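Local coordinates for packaging enzyme P4 (PDB 4BLP), which probably hydrolyses NTPs as a hexameric RecA-like motor of a double-stranded RNA bacteriophage, driving packaging of the viral RNA, at residues D[165-177]-D[186-200]. Sequence-based numbering, arbitrary orientation. Where two conformers were deposited one is given.
Sequences AQTPDVTIRWGEP and SSIAVADLTEMLAVA
W174 and M196 meet beside the paired strands 170-173 and 187-189, where M196 CB sits over one face of the indole and its chain crosses the ring at about a right angle. M196 CG comes 3.7 Å from W174 CE3, while SD stands oblique to the six-membered ring, 5.3 Å from its centroid, a Met-aromatic contact. With CG of W174 anti to the backbone N (chi1 -176°), the ring swings across to the turn before helix 193-200. There NE1 donates to A191 O at 2.9 Å, a bent bond (135°) whose acceptor lies in the ring plane although the donor stands above the carbonyl plane. V190 CG2 packs against W174 CB and I172 CG2, both at 3.6 Å. On the face it shares with I188, I172 presses CD1 against the helix, touching A200 CA (3.4 Å) and V199 CG1.

Behind these side chains, the two strands run parallel, stitched by alternating bonds from T171 N to S186 O, I188 N to T171 O, R173 N to I188 O and V190 N to R173 O. At the start, S186 OG grips D169 O on a lone pair (2.7 Å). D192 caps the helix through E195 N, and E195 OE1 holds A191 N while also bridging to R128 of a neighbouring subunit. On the other face R173 pairs with D182 and D213. Strand 187-189 is the outermost strand of this chain's central sheet, joined to 170-173 through helix 181-184 in a beta-alpha-beta crossover, as in RecA-like P-loop NTPases.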
ATOM      1  N   ALA D 165      -6.506 -33.289 -26.881  1.00 23.49           N
ATOM      2  CA  ALA D 165      -7.301 -34.493 -27.127  1.00 24.81           C
ATOM      3  C   ALA D 165      -8.755 -34.168 -27.470  1.00 26.32           C
ATOM      4  O   ALA D 165      -9.461 -35.046 -27.948  1.00 25.83           O
ATOM      5  CB  ALA D 165      -7.243 -35.425 -25.916  1.00 26.86           C
ATOM      6  N   GLN D 166      -9.199 -32.910 -27.271  1.00 21.44           N
ATOM      7  CA  GLN D 166     -10.540 -32.463 -27.610  1.00 21.05           C
ATOM      8  C   GLN D 166     -10.581 -31.969 -29.063  1.00 27.63           C
ATOM      9  O   GLN D 166     -11.602 -31.458 -29.517  1.00 29.39           O
ATOM     10  CB  GLN D 166     -11.044 -31.365 -26.657  1.00 21.71           C
ATOM     11  CG  GLN D 166     -10.983 -31.730 -25.172  1.00 21.31           C
ATOM     12  CD  GLN D 166     -11.564 -33.087 -24.892  1.00 25.57           C
ATOM     13  OE1 GLN D 166     -12.745 -33.344 -25.124  1.00 22.54           O
ATOM     14  NE2 GLN D 166     -10.720 -34.014 -24.447  1.00 27.46           N
ATOM     15  N   THR D 167      -9.453 -32.096 -29.751  1.00 25.22           N
ATOM     16  CA  THR D 167      -9.186 -31.726 -31.147  1.00 25.09           C
ATOM     17  C   THR D 167      -9.771 -30.319 -31.458  1.00 24.44           C
ATOM     18  O   THR D 167     -10.706 -30.169 -32.255  1.00 24.86           O
ATOM     19  CB  THR D 167      -9.631 -32.838 -32.119  1.00 40.81           C
ATOM     20  OG1 THR D 167     -11.055 -32.966 -32.080  1.00 47.50           O
ATOM     21  CG2 THR D 167      -8.980 -34.170 -31.795  1.00 39.13           C
ATOM     22  N   PRO D 168      -9.247 -29.262 -30.789  1.00 17.48           N
ATOM     23  CA  PRO D 168      -9.703 -27.903 -31.131  1.00 16.24           C
ATOM     24  C   PRO D 168      -9.213 -27.526 -32.525  1.00 17.69           C
ATOM     25  O   PRO D 168      -8.326 -28.182 -33.052  1.00 19.67           O
ATOM     26  CB  PRO D 168      -9.015 -27.032 -30.068  1.00 17.23           C
ATOM     27  CG  PRO D 168      -7.749 -27.774 -29.752  1.00 20.24           C
ATOM     28  CD  PRO D 168      -8.112 -29.226 -29.835  1.00 18.17           C
ATOM     29  N   ASP D 169      -9.752 -26.474 -33.116  1.00 13.04           N
ATOM     30  CA  ASP D 169      -9.275 -26.060 -34.429  1.00 12.97           C
ATOM     31  C   ASP D 169      -8.000 -25.253 -34.314  1.00 15.18           C
ATOM     32  O   ASP D 169      -7.138 -25.347 -35.175  1.00 15.78           O
ATOM     33  CB  ASP D 169     -10.344 -25.225 -35.156  1.00 14.34           C
ATOM     34  CG  ASP D 169     -11.595 -26.012 -35.466  1.00 19.85           C
ATOM     35  OD1 ASP D 169     -11.473 -27.166 -35.953  1.00 19.52           O
ATOM     36  OD2 ASP D 169     -12.698 -25.493 -35.203  1.00 16.12           O
ATOM     37  N   VAL D 170      -7.880 -24.465 -33.240  1.00 12.28           N
ATOM     38  CA  VAL D 170      -6.739 -23.570 -33.077  1.00 12.23           C
ATOM     39  C   VAL D 170      -6.500 -23.336 -31.602  1.00 13.24           C
ATOM     40  O   VAL D 170      -7.458 -23.314 -30.812  1.00 12.84           O
ATOM     41  CB  VAL D 170      -6.992 -22.240 -33.860  1.00 16.45           C
ATOM     42  CG1 VAL D 170      -8.228 -21.512 -33.327  1.00 17.08           C
ATOM     43  CG2 VAL D 170      -5.751 -21.316 -33.849  1.00 17.03           C
ATOM     44  N   THR D 171      -5.239 -23.184 -31.236  1.00 10.25           N
ATOM     45  CA  THR D 171      -4.845 -22.853 -29.861  1.00  9.38           C
ATOM     46  C   THR D 171      -4.122 -21.529 -29.858  1.00 12.02           C
ATOM     47  O   THR D 171      -3.147 -21.346 -30.590  1.00 12.14           O
ATOM     48  CB  THR D 171      -3.961 -23.977 -29.268  1.00 13.78           C
ATOM     49  OG1 THR D 171      -4.680 -25.224 -29.292  1.00 13.84           O
ATOM     50  CG2 THR D 171      -3.511 -23.667 -27.824  1.00 13.79           C
ATOM     51  N   ILE D 172      -4.581 -20.613 -29.011  1.00  9.53           N
ATOM     52  CA  ILE D 172      -3.901 -19.337 -28.820  1.00  8.39           C
ATOM     53  C   ILE D 172      -2.869 -19.570 -27.723  1.00 11.78           C
ATOM     54  O   ILE D 172      -3.211 -20.128 -26.679  1.00 13.55           O
ATOM     55  CB  ILE D 172      -4.885 -18.222 -28.467  1.00  9.61           C
ATOM     56  CG1 ILE D 172      -5.758 -17.932 -29.700  1.00  9.96           C
ATOM     57  CG2 ILE D 172      -4.119 -16.929 -28.004  1.00 10.09           C
ATOM     58  CD1 ILE D 172      -6.894 -17.004 -29.297  1.00 12.42           C
ATOM     59  N   ARG D 173      -1.621 -19.172 -27.976  1.00  9.37           N
ATOM     60  CA  ARG D 173      -0.543 -19.408 -27.006  1.00  8.88           C
ATOM     61  C   ARG D 173      -0.143 -18.090 -26.384  1.00  9.34           C
ATOM     62  O   ARG D 173       0.292 -17.177 -27.094  1.00  9.04           O
ATOM     63  CB  ARG D 173       0.633 -20.116 -27.729  1.00  8.53           C
ATOM     64  CG  ARG D 173       0.223 -21.580 -28.071  1.00 13.37           C
ATOM     65  CD  ARG D 173       0.547 -22.545 -26.917  1.00 12.75           C
ATOM     66  NE  ARG D 173       2.002 -22.631 -26.815  1.00 12.06           N
ATOM     67  CZ  ARG D 173       2.670 -23.017 -25.730  1.00 21.90           C
ATOM     68  NH1 ARG D 173       2.017 -23.420 -24.642  1.00 18.35           N
ATOM     69  NH2 ARG D 173       3.991 -22.986 -25.717  1.00 17.57           N
ATOM     70  N   TRP D 174      -0.389 -17.957 -25.073  1.00  7.75           N
ATOM     71  CA  TRP D 174      -0.155 -16.710 -24.345  1.00  7.49           C
ATOM     72  C   TRP D 174       0.480 -16.952 -22.997  1.00  9.67           C
ATOM     73  O   TRP D 174      -0.061 -17.732 -22.185  1.00  9.25           O
ATOM     74  CB  TRP D 174      -1.512 -15.984 -24.139  1.00  6.85           C
ATOM     75  CG  TRP D 174      -1.389 -14.630 -23.467  1.00  7.73           C
ATOM     76  CD1 TRP D 174      -0.434 -13.674 -23.702  1.00  9.52           C
ATOM     77  CD2 TRP D 174      -2.253 -14.096 -22.443  1.00  8.20           C
ATOM     78  NE1 TRP D 174      -0.629 -12.594 -22.858  1.00  9.18           N
ATOM     79  CE2 TRP D 174      -1.736 -12.830 -22.075  1.00 10.48           C
ATOM     80  CE3 TRP D 174      -3.396 -14.592 -21.763  1.00  9.68           C
ATOM     81  CZ2 TRP D 174      -2.363 -12.008 -21.115  1.00  9.76           C
ATOM     82  CZ3 TRP D 174      -4.025 -13.778 -20.817  1.00 10.08           C
ATOM     83  CH2 TRP D 174      -3.503 -12.510 -20.487  1.00  9.91           C
ATOM     84  N   GLY D 175       1.597 -16.274 -22.753  1.00  9.02           N
ATOM     85  CA  GLY D 175       2.276 -16.280 -21.456  1.00  8.78           C
ATOM     86  C   GLY D 175       2.846 -17.620 -21.025  1.00 10.15           C
ATOM     87  O   GLY D 175       3.060 -17.858 -19.834  1.00  9.85           O
ATOM     88  N   GLU D 176       3.125 -18.487 -21.993  1.00  8.79           N
ATOM     89  CA  GLU D 176       3.680 -19.815 -21.764  1.00  9.26           C
ATOM     90  C   GLU D 176       5.046 -19.933 -22.456  1.00 11.89           C
ATOM     91  O   GLU D 176       5.241 -19.282 -23.467  1.00  9.44           O
ATOM     92  CB  GLU D 176       2.734 -20.881 -22.362  1.00 10.53           C
ATOM     93  CG  GLU D 176       1.397 -20.964 -21.644  1.00 11.62           C
ATOM     94  CD  GLU D 176       1.450 -21.651 -20.296  1.00 29.99           C
ATOM     95  OE1 GLU D 176       2.497 -22.252 -19.965  1.00 26.66           O
ATOM     96  OE2 GLU D 176       0.455 -21.543 -19.545  1.00 24.54           O
ATOM     97  N   PRO D 177       5.982 -20.773 -21.966  1.00 10.39           N
ATOM     98  CA  PRO D 177       7.299 -20.885 -22.651  1.00  8.83           C
ATOM     99  C   PRO D 177       7.151 -21.597 -24.001  1.00 13.56           C
ATOM    100  O   PRO D 177       6.371 -22.541 -24.099  1.00 14.58           O
ATOM    101  CB  PRO D 177       8.125 -21.769 -21.685  1.00 11.03           C
ATOM    102  CG  PRO D 177       7.083 -22.540 -20.895  1.00 13.00           C
ATOM    103  CD  PRO D 177       5.937 -21.591 -20.732  1.00 10.51           C
ATOM    104  N   SER D 186      -1.737 -26.204 -34.964  1.00 24.80           N
ATOM    105  CA  SER D 186      -2.549 -25.070 -35.361  1.00 21.49           C
ATOM    106  C   SER D 186      -2.571 -24.093 -34.186  1.00 22.18           C
ATOM    107  O   SER D 186      -3.297 -24.308 -33.207  1.00 19.34           O
ATOM    108  CB  SER D 186      -3.945 -25.547 -35.718  1.00 21.11           C
ATOM    109  OG  SER D 186      -4.735 -24.411 -36.029  1.00 27.94           O
ATOM    110  N   SER D 187      -1.670 -23.121 -34.217  1.00 18.06           N
ATOM    111  CA  SER D 187      -1.582 -22.231 -33.057  1.00 17.96           C
ATOM    112  C   SER D 187      -1.248 -20.826 -33.475  1.00 21.33           C
ATOM    113  O   SER D 187      -0.693 -20.587 -34.561  1.00 20.45           O
ATOM    114  CB  SER D 187      -0.548 -22.745 -32.066  1.00 23.92           C
ATOM    115  OG  SER D 187       0.761 -22.733 -32.602  1.00 35.21           O
ATOM    116  N   ILE D 188      -1.627 -19.879 -32.617  1.00 14.10           N
ATOM    117  CA  ILE D 188      -1.335 -18.490 -32.887  1.00 14.32           C
ATOM    118  C   ILE D 188      -0.730 -17.929 -31.594  1.00 12.48           C
ATOM    119  O   ILE D 188      -1.380 -18.000 -30.564  1.00 11.81           O
ATOM    120  CB  ILE D 188      -2.586 -17.718 -33.326  1.00 18.61           C
ATOM    121  CG1 ILE D 188      -3.210 -18.303 -34.630  1.00 21.64           C
ATOM    122  CG2 ILE D 188      -2.227 -16.224 -33.485  1.00 18.95           C
ATOM    123  CD1 ILE D 188      -4.449 -17.732 -35.067  1.00 32.64           C
ATOM    124  N   ALA D 189       0.494 -17.398 -31.664  1.00  9.30           N
ATOM    125  CA  ALA D 189       1.169 -16.856 -30.494  1.00  9.83           C
ATOM    126  C   ALA D 189       0.759 -15.393 -30.319  1.00 13.21           C
ATOM    127  O   ALA D 189       0.736 -14.637 -31.296  1.00 13.28           O
ATOM    128  CB  ALA D 189       2.681 -16.988 -30.683  1.00 11.60           C
ATOM    129  N   VAL D 190       0.485 -14.977 -29.081  1.00  6.78           N
ATOM    130  CA  VAL D 190       0.074 -13.575 -28.810  1.00  6.74           C
ATOM    131  C   VAL D 190       0.921 -13.049 -27.658  1.00 11.70           C
ATOM    132  O   VAL D 190       1.507 -13.852 -26.911  1.00  9.79           O
ATOM    133  CB  VAL D 190      -1.453 -13.420 -28.528  1.00  9.63           C
ATOM    134  CG1 VAL D 190      -2.277 -13.844 -29.763  1.00  8.44           C
ATOM    135  CG2 VAL D 190      -1.863 -14.226 -27.294  1.00  9.68           C
ATOM    136  N   ALA D 191       0.950 -11.700 -27.490  1.00  9.69           N
ATOM    137  CA  ALA D 191       1.796 -11.098 -26.469  1.00  9.72           C
ATOM    138  C   ALA D 191       1.027 -10.575 -25.248  1.00 10.64           C
ATOM    139  O   ALA D 191       1.403 -10.896 -24.112  1.00 10.62           O
ATOM    140  CB  ALA D 191       2.637  -9.976 -27.089  1.00 11.34           C
ATOM    141  N   ASP D 192       0.017  -9.695 -25.454  1.00  9.64           N
ATOM    142  CA  ASP D 192      -0.656  -9.054 -24.291  1.00  7.81           C
ATOM    143  C   ASP D 192      -2.113  -9.486 -24.194  1.00 10.29           C
ATOM    144  O   ASP D 192      -2.619 -10.223 -25.058  1.00  9.50           O
ATOM    145  CB  ASP D 192      -0.562  -7.518 -24.392  1.00  9.68           C
ATOM    146  CG  ASP D 192      -1.583  -6.927 -25.322  1.00 13.24           C
ATOM    147  OD1 ASP D 192      -1.660  -7.383 -26.472  1.00 14.82           O
ATOM    148  OD2 ASP D 192      -2.343  -6.013 -24.879  1.00 12.60           O
ATOM    149  N   LEU D 193      -2.780  -9.016 -23.162  1.00  6.70           N
ATOM    150  CA  LEU D 193      -4.191  -9.363 -22.922  1.00  6.43           C
ATOM    151  C   LEU D 193      -5.109  -8.895 -24.081  1.00  9.35           C
ATOM    152  O   LEU D 193      -6.019  -9.631 -24.466  1.00  8.24           O
ATOM    153  CB  LEU D 193      -4.596  -8.702 -21.592  1.00  6.47           C
ATOM    154  CG  LEU D 193      -6.112  -8.706 -21.284  1.00 10.74           C
ATOM    155  CD1 LEU D 193      -6.598 -10.146 -20.962  1.00 10.97           C
ATOM    156  CD2 LEU D 193      -6.374  -7.774 -20.093  1.00  8.20           C
ATOM    157  N   THR D 194      -4.878  -7.673 -24.634  1.00  8.33           N
ATOM    158  CA  THR D 194      -5.773  -7.195 -25.689  1.00  7.97           C
ATOM    159  C   THR D 194      -5.622  -8.022 -26.950  1.00 10.12           C
ATOM    160  O   THR D 194      -6.640  -8.357 -27.577  1.00  9.87           O
ATOM    161  CB  THR D 194      -5.564  -5.691 -26.007  1.00 11.77           C
ATOM    162  OG1 THR D 194      -4.257  -5.467 -26.556  1.00 10.29           O
ATOM    163  CG2 THR D 194      -5.776  -4.807 -24.773  1.00 12.54           C
ATOM    164  N   GLU D 195      -4.370  -8.358 -27.327  1.00  7.94           N
ATOM    165  CA  GLU D 195      -4.171  -9.178 -28.528  1.00  7.11           C
ATOM    166  C   GLU D 195      -4.797 -10.568 -28.303  1.00 11.33           C
ATOM    167  O   GLU D 195      -5.418 -11.117 -29.208  1.00  8.69           O
ATOM    168  CB  GLU D 195      -2.658  -9.300 -28.837  1.00  7.60           C
ATOM    169  CG  GLU D 195      -2.412 -10.043 -30.137  1.00 12.16           C
ATOM    170  CD  GLU D 195      -0.935 -10.277 -30.438  1.00 17.58           C
ATOM    171  OE1 GLU D 195      -0.090 -10.142 -29.519  1.00 13.92           O
ATOM    172  OE2 GLU D 195      -0.642 -10.654 -31.592  1.00 18.96           O
ATOM    173  N   MET D 196      -4.573 -11.152 -27.136  1.00  8.04           N
ATOM    174  CA  MET D 196      -5.142 -12.474 -26.826  1.00  7.22           C
ATOM    175  C   MET D 196      -6.665 -12.449 -27.001  1.00  9.39           C
ATOM    176  O   MET D 196      -7.195 -13.300 -27.710  1.00  8.54           O
ATOM    177  CB  MET D 196      -4.774 -12.865 -25.380  1.00  8.46           C
ATOM    178  CG  MET D 196      -5.276 -14.276 -24.974  1.00 11.17           C
ATOM    179  SD  MET D 196      -7.054 -14.339 -24.551  1.00 12.09           S
ATOM    180  CE  MET D 196      -7.028 -13.346 -23.028  1.00 11.28           C
ATOM    181  N   LEU D 197      -7.355 -11.466 -26.403  1.00  6.97           N
ATOM    182  CA  LEU D 197      -8.813 -11.418 -26.487  0.56  6.49           C
ATOM    183  C   LEU D 197      -9.307 -11.146 -27.906  1.00  9.71           C
ATOM    184  O   LEU D 197     -10.267 -11.764 -28.323  1.00  9.49           O
ATOM    185  CB  LEU D 197      -9.397 -10.377 -25.532  0.56  6.90           C
ATOM    186  CG  LEU D 197     -10.921 -10.468 -25.318  0.56  9.72           C
ATOM    187  CD1 LEU D 197     -11.420 -11.885 -24.886  0.56 10.34           C
ATOM    188  CD2 LEU D 197     -11.358  -9.456 -24.293  0.56 10.38           C
ATOM    189  N   ALA D 198      -8.685 -10.205 -28.618  1.00  8.13           N
ATOM    190  CA  ALA D 198      -9.115  -9.877 -29.975  1.00  8.60           C
ATOM    191  C   ALA D 198      -8.967 -11.106 -30.878  1.00 10.43           C
ATOM    192  O   ALA D 198      -9.904 -11.446 -31.618  1.00 10.38           O
ATOM    193  CB  ALA D 198      -8.292  -8.696 -30.514  1.00  9.10           C
ATOM    194  N   VAL D 199      -7.803 -11.779 -30.806  1.00  8.10           N
ATOM    195  CA  VAL D 199      -7.542 -12.958 -31.654  1.00  8.71           C
ATOM    196  C   VAL D 199      -8.564 -14.061 -31.308  1.00 10.24           C
ATOM    197  O   VAL D 199      -9.122 -14.686 -32.217  1.00  9.27           O
ATOM    198  CB  VAL D 199      -6.069 -13.439 -31.505  1.00  9.90           C
ATOM    199  CG1 VAL D 199      -5.844 -14.805 -32.147  1.00 10.58           C
ATOM    200  CG2 VAL D 199      -5.140 -12.411 -32.145  1.00  9.12           C
ATOM    201  N   ALA D 200      -8.799 -14.285 -30.011  1.00  8.39           N
ATOM    202  CA  ALA D 200      -9.792 -15.287 -29.569  1.00  8.44           C
ATOM    203  C   ALA D 200     -11.182 -14.969 -30.101  1.00  9.84           C
ATOM    204  O   ALA D 200     -11.861 -15.867 -30.638  1.00  9.29           O
ATOM    205  CB  ALA D 200      -9.819 -15.358 -28.035  1.00  8.17           C
TER
HETATM  206  O   HOH W   1      -4.436 -26.374 -31.757  1.00 18.07           O
HETATM  207  O   HOH W   2       2.868 -14.674 -24.715  1.00 10.14           O